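Glutathione S-transferase (Burkholderia glumae, PDB 4ISD) probably conjugates or otherwise transforms substrates with glutathione, as a dimeric glutathione transferase homolog that binds the tripeptide in its N-terminal thioredoxin-like domain. Local coordinates at residues Gly164-Ala169 and Glu196-Arg201; Ser18-Ser23 and Ser72-Ile77. All coordinates share one frame; numbering follows the deposited sequence.

Contact 1. Residues Gly164-Ala169 and Glu196-Arg201; sequences GDWCIA and ERQWAR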
ATOM      1  N   GLY A 164      12.882  16.150   2.094  1.00 54.77           N
ATOM      2  CA  GLY A 164      13.369  17.225   2.940  1.00 50.35           C
ATOM      3  C   GLY A 164      13.208  16.797   4.383  1.00 42.83           C
ATOM      4  O   GLY A 164      13.998  15.991   4.882  1.00 36.48           O
ATOM      5  N   ASP A 165      12.170  17.303   5.046  1.00 41.36           N
ATOM      6  CA  ASP A 165      11.832  16.822   6.383  1.00 40.61           C
ATOM      7  C   ASP A 165      11.601  15.314   6.368  1.00 44.60           C
ATOM      8  O   ASP A 165      11.086  14.748   5.384  1.00 48.58           O
ATOM      9  CB  ASP A 165      10.598  17.541   6.933  1.00 42.58           C
ATOM     10  CG  ASP A 165      10.893  18.971   7.365  1.00 57.79           C
ATOM     11  OD1 ASP A 165      12.048  19.266   7.754  1.00 68.83           O
ATOM     12  OD2 ASP A 165       9.967  19.799   7.318  1.00 61.85           O
ATOM     13  N   TRP A 166      12.003  14.657   7.449  1.00 44.44           N
ATOM     14  CA  TRP A 166      11.792  13.222   7.577  1.00 41.67           C
ATOM     15  C   TRP A 166      10.310  12.878   7.463  1.00 48.31           C
ATOM     16  O   TRP A 166       9.453  13.620   7.943  1.00 43.14           O
ATOM     17  CB  TRP A 166      12.331  12.722   8.913  1.00 31.51           C
ATOM     18  CG  TRP A 166      12.032  11.276   9.174  1.00 33.38           C
ATOM     19  CD1 TRP A 166      12.809  10.204   8.840  1.00 38.59           C
ATOM     20  CD2 TRP A 166      10.879  10.739   9.833  1.00 38.37           C
ATOM     21  NE1 TRP A 166      12.209   9.028   9.248  1.00 37.08           N
ATOM     22  CE2 TRP A 166      11.025   9.336   9.857  1.00 38.20           C
ATOM     23  CE3 TRP A 166       9.737  11.313  10.395  1.00 44.94           C
ATOM     24  CZ2 TRP A 166      10.078   8.504  10.428  1.00 40.47           C
ATOM     25  CZ3 TRP A 166       8.795  10.482  10.956  1.00 47.09           C
ATOM     26  CH2 TRP A 166       8.967   9.093  10.964  1.00 47.94           C
ATOM     27  N   CYS A 167      10.015  11.766   6.798  1.00 47.65           N
ATOM     28  CA  CYS A 167       8.704  11.132   6.918  1.00 42.02           C
ATOM     29  C   CYS A 167       8.925   9.625   7.019  1.00 38.96           C
ATOM     30  O   CYS A 167      10.051   9.151   6.799  1.00 34.39           O
ATOM     31  CB  CYS A 167       7.767  11.504   5.761  1.00 38.27           C
ATOM     32  SG  CYS A 167       8.248  10.961   4.107  1.00 39.33           S
ATOM     33  N   ILE A 168       7.870   8.884   7.365  1.00 31.89           N
ATOM     34  CA  ILE A 168       7.984   7.437   7.549  1.00 26.71           C
ATOM     35  C   ILE A 168       8.461   6.729   6.277  1.00 33.47           C
ATOM     36  O   ILE A 168       9.045   5.649   6.355  1.00 39.90           O
ATOM     37  CB  ILE A 168       6.657   6.783   8.061  1.00 32.79           C
ATOM     38  CG1 ILE A 168       6.932   5.367   8.563  1.00 27.36           C
ATOM     39  CG2 ILE A 168       5.565   6.780   6.986  1.00 22.25           C
ATOM     40  CD1 ILE A 168       7.981   5.326   9.650  1.00 27.80           C
ATOM     41  N   ALA A 169       8.233   7.347   5.116  1.00 33.87           N
ATOM     42  CA  ALA A 169       8.688   6.788   3.840  1.00 33.13           C
ATOM     43  C   ALA A 169      10.190   6.609   3.803  1.00 38.77           C
ATOM     44  O   ALA A 169      10.671   5.675   3.163  1.00 37.35           O
ATOM     45  CB  ALA A 169       8.255   7.654   2.682  1.00 35.67           C
ATOM     46  N   GLU A 196      22.655   5.721   6.397  1.00 50.87           N
ATOM     47  CA  GLU A 196      23.307   5.856   7.694  1.00 46.19           C
ATOM     48  C   GLU A 196      22.544   6.860   8.556  1.00 37.73           C
ATOM     49  O   GLU A 196      22.228   6.586   9.723  1.00 35.99           O
ATOM     50  CB  GLU A 196      24.759   6.294   7.515  1.00 53.58           C
ATOM     51  CG  GLU A 196      25.602   6.200   8.794  1.00 66.09           C
ATOM     52  CD  GLU A 196      27.020   6.713   8.620  1.00 81.52           C
ATOM     53  OE1 GLU A 196      27.480   6.859   7.467  1.00 85.58           O
ATOM     54  OE2 GLU A 196      27.680   6.968   9.648  1.00 90.12           O
ATOM     55  N   ARG A 197      22.260   8.013   7.962  1.00 34.52           N
ATOM     56  CA  ARG A 197      21.454   9.087   8.537  1.00 36.64           C
ATOM     57  C   ARG A 197      20.153   8.522   9.128  1.00 45.41           C
ATOM     58  O   ARG A 197      19.837   8.734  10.312  1.00 42.93           O
ATOM     59  CB  ARG A 197      21.092  10.006   7.373  1.00 31.34           C
ATOM     60  CG  ARG A 197      21.019  11.475   7.631  1.00 27.20           C
ATOM     61  CD  ARG A 197      20.571  12.165   6.319  1.00 29.92           C
ATOM     62  NE  ARG A 197      21.516  11.952   5.221  1.00 37.55           N
ATOM     63  CZ  ARG A 197      21.256  12.181   3.933  1.00 45.99           C
ATOM     64  NH1 ARG A 197      20.056  12.607   3.555  1.00 39.62           N
ATOM     65  NH2 ARG A 197      22.197  11.964   3.012  1.00 52.53           N
ATOM     66  N   GLN A 198      19.409   7.807   8.279  1.00 45.82           N
ATOM     67  CA  GLN A 198      18.103   7.255   8.630  1.00 34.71           C
ATOM     68  C   GLN A 198      18.139   6.171   9.714  1.00 34.65           C
ATOM     69  O   GLN A 198      17.232   6.101  10.537  1.00 41.39           O
ATOM     70  CB  GLN A 198      17.385   6.733   7.378  1.00 28.90           C
ATOM     71  CG  GLN A 198      17.033   7.808   6.342  1.00 26.57           C
ATOM     72  CD  GLN A 198      16.240   8.961   6.937  1.00 31.34           C
ATOM     73  OE1 GLN A 198      15.459   8.766   7.864  1.00 34.43           O
ATOM     74  NE2 GLN A 198      16.452  10.177   6.418  1.00 35.06           N
ATOM     75  N   TRP A 199      19.167   5.323   9.708  1.00 39.25           N
ATOM     76  CA  TRP A 199      19.362   4.337  10.789  1.00 40.95           C
ATOM     77  C   TRP A 199      19.749   4.955  12.142  1.00 41.39           C
ATOM     78  O   TRP A 199      19.676   4.284  13.173  1.00 51.27           O
ATOM     79  CB  TRP A 199      20.416   3.292  10.399  1.00 36.02           C
ATOM     80  CG  TRP A 199      19.844   2.139   9.664  1.00 50.75           C
ATOM     81  CD1 TRP A 199      19.744   1.990   8.308  1.00 52.73           C
ATOM     82  CD2 TRP A 199      19.258   0.963  10.244  1.00 57.15           C
ATOM     83  NE1 TRP A 199      19.138   0.785   8.011  1.00 54.80           N
ATOM     84  CE2 TRP A 199      18.834   0.140   9.182  1.00 54.88           C
ATOM     85  CE3 TRP A 199      19.059   0.528  11.559  1.00 57.91           C
ATOM     86  CZ2 TRP A 199      18.230  -1.094   9.399  1.00 54.89           C
ATOM     87  CZ3 TRP A 199      18.460  -0.684  11.769  1.00 55.44           C
ATOM     88  CH2 TRP A 199      18.045  -1.485  10.694  1.00 58.12           C
ATOM     89  N   ALA A 200      20.157   6.224  12.132  1.00 29.03           N
ATOM     90  CA  ALA A 200      20.641   6.905  13.338  1.00 34.85           C
ATOM     91  C   ALA A 200      19.564   7.664  14.121  1.00 36.52           C
ATOM     92  O   ALA A 200      19.845   8.225  15.180  1.00 39.59           O
ATOM     93  CB  ALA A 200      21.823   7.856  12.990  1.00 26.33           C
ATOM     94  N   ARG A 201      18.341   7.702  13.604  1.00 39.65           N
ATOM     95  CA  ARG A 201      17.245   8.356  14.320  1.00 37.40           C
ATOM     96  C   ARG A 201      17.010   7.653  15.656  1.00 35.05           C
ATOM     97  O   ARG A 201      17.084   6.431  15.732  1.00 38.67           O
ATOM     98  CB  ARG A 201      15.970   8.377  13.461  1.00 35.13           C
ATOM     99  CG  ARG A 201      16.126   9.215  12.186  1.00 29.78           C
ATOM    100  CD  ARG A 201      14.826   9.453  11.465  1.00 31.13           C
ATOM    101  NE  ARG A 201      13.857  10.154  12.299  1.00 37.77           N
ATOM    102  CZ  ARG A 201      13.701  11.475  12.319  1.00 42.20           C
ATOM    103  NH1 ARG A 201      14.451  12.255  11.553  1.00 41.98           N
ATOM    104  NH2 ARG A 201      12.789  12.016  13.111  1.00 48.45           N
TER
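Trp166 and Arg201 meet by stacking, a clear case of an arginine that serves an aromatic ring and an acid at once. The guanidinium lies almost parallel to the indole, the planes 15° apart, and Arg201 CZ stands 3.8 Å from the centroid of the five-membered ring of Trp166, over its face, in cation-pi geometry. The overlap leans toward the pyrrole side: Arg201 NH1 comes within 3.5 Å of Trp166 CG, and the aliphatic Arg201 CD packs 3.4 Å from Trp166 CD1. With a bend at chi3 (60°), Arg201 brings CD in over the pyrrole end of the face, and its guanidinium continues across the same face toward Trp166 CB. The opposite face of the indole has the backbone of its own segment beneath it, with Ile168 N.

All this belongs to the C-terminal helical domain of the glutathione transferase fold. The loop carrying Trp166 leads into helix 168-177, where Asp170 OD2 accepts from Cys167 N, consistent with one half of the N-capping box known at the equivalent helix of glutathione transferases. Arg201 sits at the N-cap position of helix 202-212, just after helix 189-199.

Charged and polar partners tether the arginine further. Arg201 NH2 forms a salt bridge with Glu30 of helix 19-31, and NH1 bonds to the hydroxyl of Tyr160; these probably hold the guanidinium flat against the ring.

The remaining contact is at the indole edge. Gln198 OE1 lies in the ring plane, 3.2 Å from Trp166 CD1, a van der Waals approach, while Trp166 NE1 makes a weak hydrogen bond to Thr171.

Contact 2. Residues Ser18-Ser23 and Ser72-Ile77; sequences SAFAMS and SESSAI. With GSH (glutathione), chain F.
Phe20 and Ser74 touch where two helix starts of the thioredoxin-like domain converge on bound glutathione: the carbonyl oxygen Phe20 O lies 3.4 Å from Ser74 CB. Glu73 and Ser74 form the Glu-Ser pair by which glutathione transferases hold the gamma-glutamyl end of the tripeptide, and Ser74 also opens a variant of the SNAIL/TRAIL motif, which runs on into helix 74-84.

Ser74 grips that end through both backbone and side chain. Its hydroxyl donates to glutathione, OG to O11 2.7 Å, and its backbone N donates to the other carboxylate oxygen, O12, in a nearly straight bond (163°). Ser74 OG, held by chi1 of 71° between its own N and carbonyl carbon, is thereby turned toward the ligand and Phe20. Since Ser74 opens helix 74-84, the helix end probably adds to the attraction for the carboxylate. Glu73 takes the amino group, with OE1 accepting from glutathione N1 at 2.8 Å. Phe20 flanks the aliphatic part, its CD2 3.7 Å from glutathione CB1, and Ser18 OG approaches CB2 of the cysteinyl residue at 3.9 Å. Arg112 NE and Ser113 OG of the second subunit also bond to glutathione.

A second shell fixes these groups. Arg60 forms a salt bridge with Glu73 OE2, leaving OE1 to the ligand, while Arg112 NH2, from helix 98-113, bonds to Ser74 OG. Gln106 of the second subunit bonds to Ser72 N. In segment 18-23, Ser18 caps helix 19-31, its OG accepting from both Phe20 N and Ala21 N.

One helical turn further on, Ser23 OG bonds to Asp172 and also accepts from a water, 3.0 Å away, that donates weakly to the carbonyl oxygen of Ser74.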
ATOM      1  N   SER A  18      11.440  -8.150  10.702  1.00 62.73           N
ATOM      2  CA  SER A  18      10.575  -7.438   9.752  1.00 58.21           C
ATOM      3  C   SER A  18      10.880  -5.944   9.532  1.00 57.18           C
ATOM      4  O   SER A  18      10.929  -5.160  10.476  1.00 62.26           O
ATOM      5  CB  SER A  18       9.106  -7.586  10.145  1.00 56.26           C
ATOM      6  OG  SER A  18       8.275  -6.806   9.292  1.00 51.27           O
ATOM      7  N   ALA A  19      11.066  -5.560   8.272  1.00 51.52           N
ATOM      8  CA  ALA A  19      11.247  -4.162   7.917  1.00 47.34           C
ATOM      9  C   ALA A  19       9.961  -3.384   8.144  1.00 55.58           C
ATOM     10  O   ALA A  19       9.966  -2.154   8.255  1.00 60.70           O
ATOM     11  CB  ALA A  19      11.645  -4.055   6.476  1.00 47.00           C
ATOM     12  N   PHE A  20       8.848  -4.105   8.197  1.00 52.98           N
ATOM     13  CA  PHE A  20       7.551  -3.462   8.249  1.00 49.67           C
ATOM     14  C   PHE A  20       7.079  -3.304   9.677  1.00 48.85           C
ATOM     15  O   PHE A  20       6.393  -2.336  10.005  1.00 50.47           O
ATOM     16  CB  PHE A  20       6.545  -4.234   7.394  1.00 49.19           C
ATOM     17  CG  PHE A  20       6.978  -4.380   5.966  1.00 45.63           C
ATOM     18  CD1 PHE A  20       7.235  -3.247   5.194  1.00 46.36           C
ATOM     19  CD2 PHE A  20       7.164  -5.639   5.400  1.00 38.48           C
ATOM     20  CE1 PHE A  20       7.654  -3.364   3.871  1.00 47.53           C
ATOM     21  CE2 PHE A  20       7.582  -5.775   4.082  1.00 37.02           C
ATOM     22  CZ  PHE A  20       7.823  -4.635   3.310  1.00 44.20           C
ATOM     23  N   ALA A  21       7.457  -4.257  10.520  1.00 47.11           N
ATOM     24  CA  ALA A  21       7.230  -4.140  11.946  1.00 41.90           C
ATOM     25  C   ALA A  21       7.957  -2.889  12.419  1.00 43.51           C
ATOM     26  O   ALA A  21       7.390  -2.035  13.115  1.00 44.71           O
ATOM     27  CB  ALA A  21       7.761  -5.365  12.661  1.00 39.89           C
ATOM     28  N   MET A  22       9.213  -2.774  12.004  1.00 45.85           N
ATOM     29  CA  MET A  22      10.055  -1.659  12.407  1.00 44.40           C
ATOM     30  C   MET A  22       9.438  -0.325  11.999  1.00 42.26           C
ATOM     31  O   MET A  22       9.491   0.666  12.742  1.00 44.19           O
ATOM     32  CB  MET A  22      11.431  -1.812  11.786  1.00 45.73           C
ATOM     33  CG  MET A  22      12.357  -0.667  12.075  1.00 50.36           C
ATOM     34  SD  MET A  22      13.999  -1.040  11.461  1.00 62.20           S
ATOM     35  CE  MET A  22      14.469   0.615  11.004  1.00 83.35           C
ATOM     36  N   SER A  23       8.827  -0.317  10.824  1.00 39.06           N
ATOM     37  CA  SER A  23       8.180   0.878  10.306  1.00 37.99           C
ATOM     38  C   SER A  23       7.067   1.391  11.219  1.00 40.29           C
ATOM     39  O   SER A  23       6.989   2.593  11.495  1.00 41.56           O
ATOM     40  CB  SER A  23       7.612   0.598   8.922  1.00 37.23           C
ATOM     41  OG  SER A  23       7.137   1.802   8.350  1.00 41.74           O
ATOM     42  N   SER A  72      -4.034  -4.134  10.586  1.00 39.82           N
ATOM     43  CA  SER A  72      -2.773  -4.629  10.003  1.00 36.90           C
ATOM     44  C   SER A  72      -2.281  -3.751   8.838  1.00 36.51           C
ATOM     45  O   SER A  72      -2.877  -2.711   8.558  1.00 44.13           O
ATOM     46  CB  SER A  72      -2.906  -6.089   9.567  1.00 32.00           C
ATOM     47  OG  SER A  72      -2.713  -6.972  10.669  1.00 38.38           O
ATOM     48  N   GLU A  73      -1.199  -4.167   8.176  1.00 28.78           N
ATOM     49  CA  GLU A  73      -0.571  -3.384   7.098  1.00 30.75           C
ATOM     50  C   GLU A  73       0.026  -2.071   7.623  1.00 42.73           C
ATOM     51  O   GLU A  73      -0.708  -1.104   7.918  1.00 35.39           O
ATOM     52  CB  GLU A  73      -1.521  -3.108   5.925  1.00 31.90           C
ATOM     53  CG  GLU A  73      -1.996  -4.354   5.188  1.00 41.47           C
ATOM     54  CD  GLU A  73      -0.868  -5.038   4.440  1.00 43.41           C
ATOM     55  OE1 GLU A  73      -0.183  -4.331   3.675  1.00 41.12           O
ATOM     56  OE2 GLU A  73      -0.659  -6.267   4.632  1.00 44.89           O
ATOM     57  N   SER A  74       1.363  -2.058   7.705  1.00 44.80           N
ATOM     58  CA  SER A  74       2.126  -0.986   8.332  1.00 44.03           C
ATOM     59  C   SER A  74       1.869   0.402   7.742  1.00 39.38           C
ATOM     60  O   SER A  74       1.824   1.395   8.486  1.00 38.92           O
ATOM     61  CB  SER A  74       3.623  -1.308   8.296  1.00 43.60           C
ATOM     62  OG  SER A  74       4.149  -1.209   6.987  1.00 44.32           O
ATOM     63  N   SER A  75       1.694   0.483   6.423  1.00 26.88           N
ATOM     64  CA  SER A  75       1.364   1.770   5.816  1.00 34.19           C
ATOM     65  C   SER A  75      -0.014   2.264   6.298  1.00 40.13           C
ATOM     66  O   SER A  75      -0.169   3.437   6.640  1.00 43.22           O
ATOM     67  CB  SER A  75       1.451   1.727   4.277  1.00 42.13           C
ATOM     68  OG  SER A  75       0.374   1.014   3.674  1.00 41.18           O
ATOM     69  N   ALA A  76      -1.001   1.370   6.342  1.00 37.10           N
ATOM     70  CA  ALA A  76      -2.333   1.719   6.834  1.00 34.64           C
ATOM     71  C   ALA A  76      -2.283   2.161   8.299  1.00 38.01           C
ATOM     72  O   ALA A  76      -3.026   3.064   8.733  1.00 38.61           O
ATOM     73  CB  ALA A  76      -3.289   0.541   6.665  1.00 30.05           C
ATOM     74  N   ILE A  77      -1.405   1.510   9.058  1.00 29.83           N
ATOM     75  CA  ILE A  77      -1.129   1.923  10.423  1.00 33.79           C
ATOM     76  C   ILE A  77      -0.578   3.357  10.481  1.00 36.57           C
ATOM     77  O   ILE A  77      -1.054   4.176  11.279  1.00 34.54           O
ATOM     78  CB  ILE A  77      -0.153   0.950  11.118  1.00 34.24           C
ATOM     79  CG1 ILE A  77      -0.802  -0.433  11.246  1.00 33.77           C
ATOM     80  CG2 ILE A  77       0.274   1.502  12.485  1.00 30.97           C
ATOM     81  CD1 ILE A  77       0.110  -1.510  11.829  1.00 31.11           C
TER
HETATM   82  N1  GSH F 301       2.524  -4.838   3.274  1.00 31.99           N
HETATM   83  CA1 GSH F 301       2.666  -5.452   4.577  1.00 31.18           C
HETATM   84  C1  GSH F 301       2.883  -4.447   5.675  1.00 39.32           C
HETATM   85  O11 GSH F 301       3.430  -3.327   5.455  1.00 38.65           O
HETATM   86  O12 GSH F 301       2.487  -4.735   6.837  1.00 40.50           O
HETATM   87  CB1 GSH F 301       3.701  -6.547   4.596  1.00 27.66           C
HETATM   88  CG1 GSH F 301       3.643  -7.258   5.956  1.00 29.12           C
HETATM   89  CD1 GSH F 301       4.546  -8.506   5.921  1.00 31.73           C
HETATM   90  OE1 GSH F 301       5.007  -8.900   4.856  1.00 33.19           O
HETATM   91  N2  GSH F 301       4.861  -9.214   7.164  1.00 35.46           N
HETATM   92  CA2 GSH F 301       5.709 -10.385   7.187  1.00 42.25           C
HETATM   93  C2  GSH F 301       4.929 -11.580   7.643  1.00 43.69           C
HETATM   94  O2  GSH F 301       4.037 -11.474   8.464  1.00 40.05           O
HETATM   95  CB2 GSH F 301       6.849 -10.200   8.146  1.00 40.23           C
HETATM   96  SG2 GSH F 301       8.374 -10.465   7.275  1.00 79.79           S
HETATM   97  N3  GSH F 301       5.229 -12.892   7.123  1.00 46.87           N
HETATM   98  CA3 GSH F 301       4.434 -14.006   7.601  1.00 51.77           C
HETATM   99  C3  GSH F 301       3.576 -14.464   6.456  1.00 58.66           C
HETATM  100  O31 GSH F 301       3.326 -13.672   5.503  1.00 56.18           O
HETATM  101  O32 GSH F 301       3.118 -15.644   6.446  1.00 66.40           O
HETATM  102  O   HOH W   1       4.423   2.849   7.529  1.00 29.56           O

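From the N terminus, strand 8-13 leads to helix 19-31, and contact 2 closes the first loop when the chain returns at 72-77, enclosing strands 36-40, 63-66 and 69-72. Helix 98-113 and helix 139-154 follow before contact 1 closes a shorter, helical loop made mostly of helices 168-177 and 189-199. The two loops lie in series, neither nested nor crossed, with centres about 16 Å apart. Helix 19-31 joins them across the domain interface: Ile168 CD1 packs 3.4 Å from Ser23 O, and Trp199 CH2 rests 4.1 Å from Met22 SD. One helix of the thioredoxin-like domain thus borders the ligand site and packs against the helical domain.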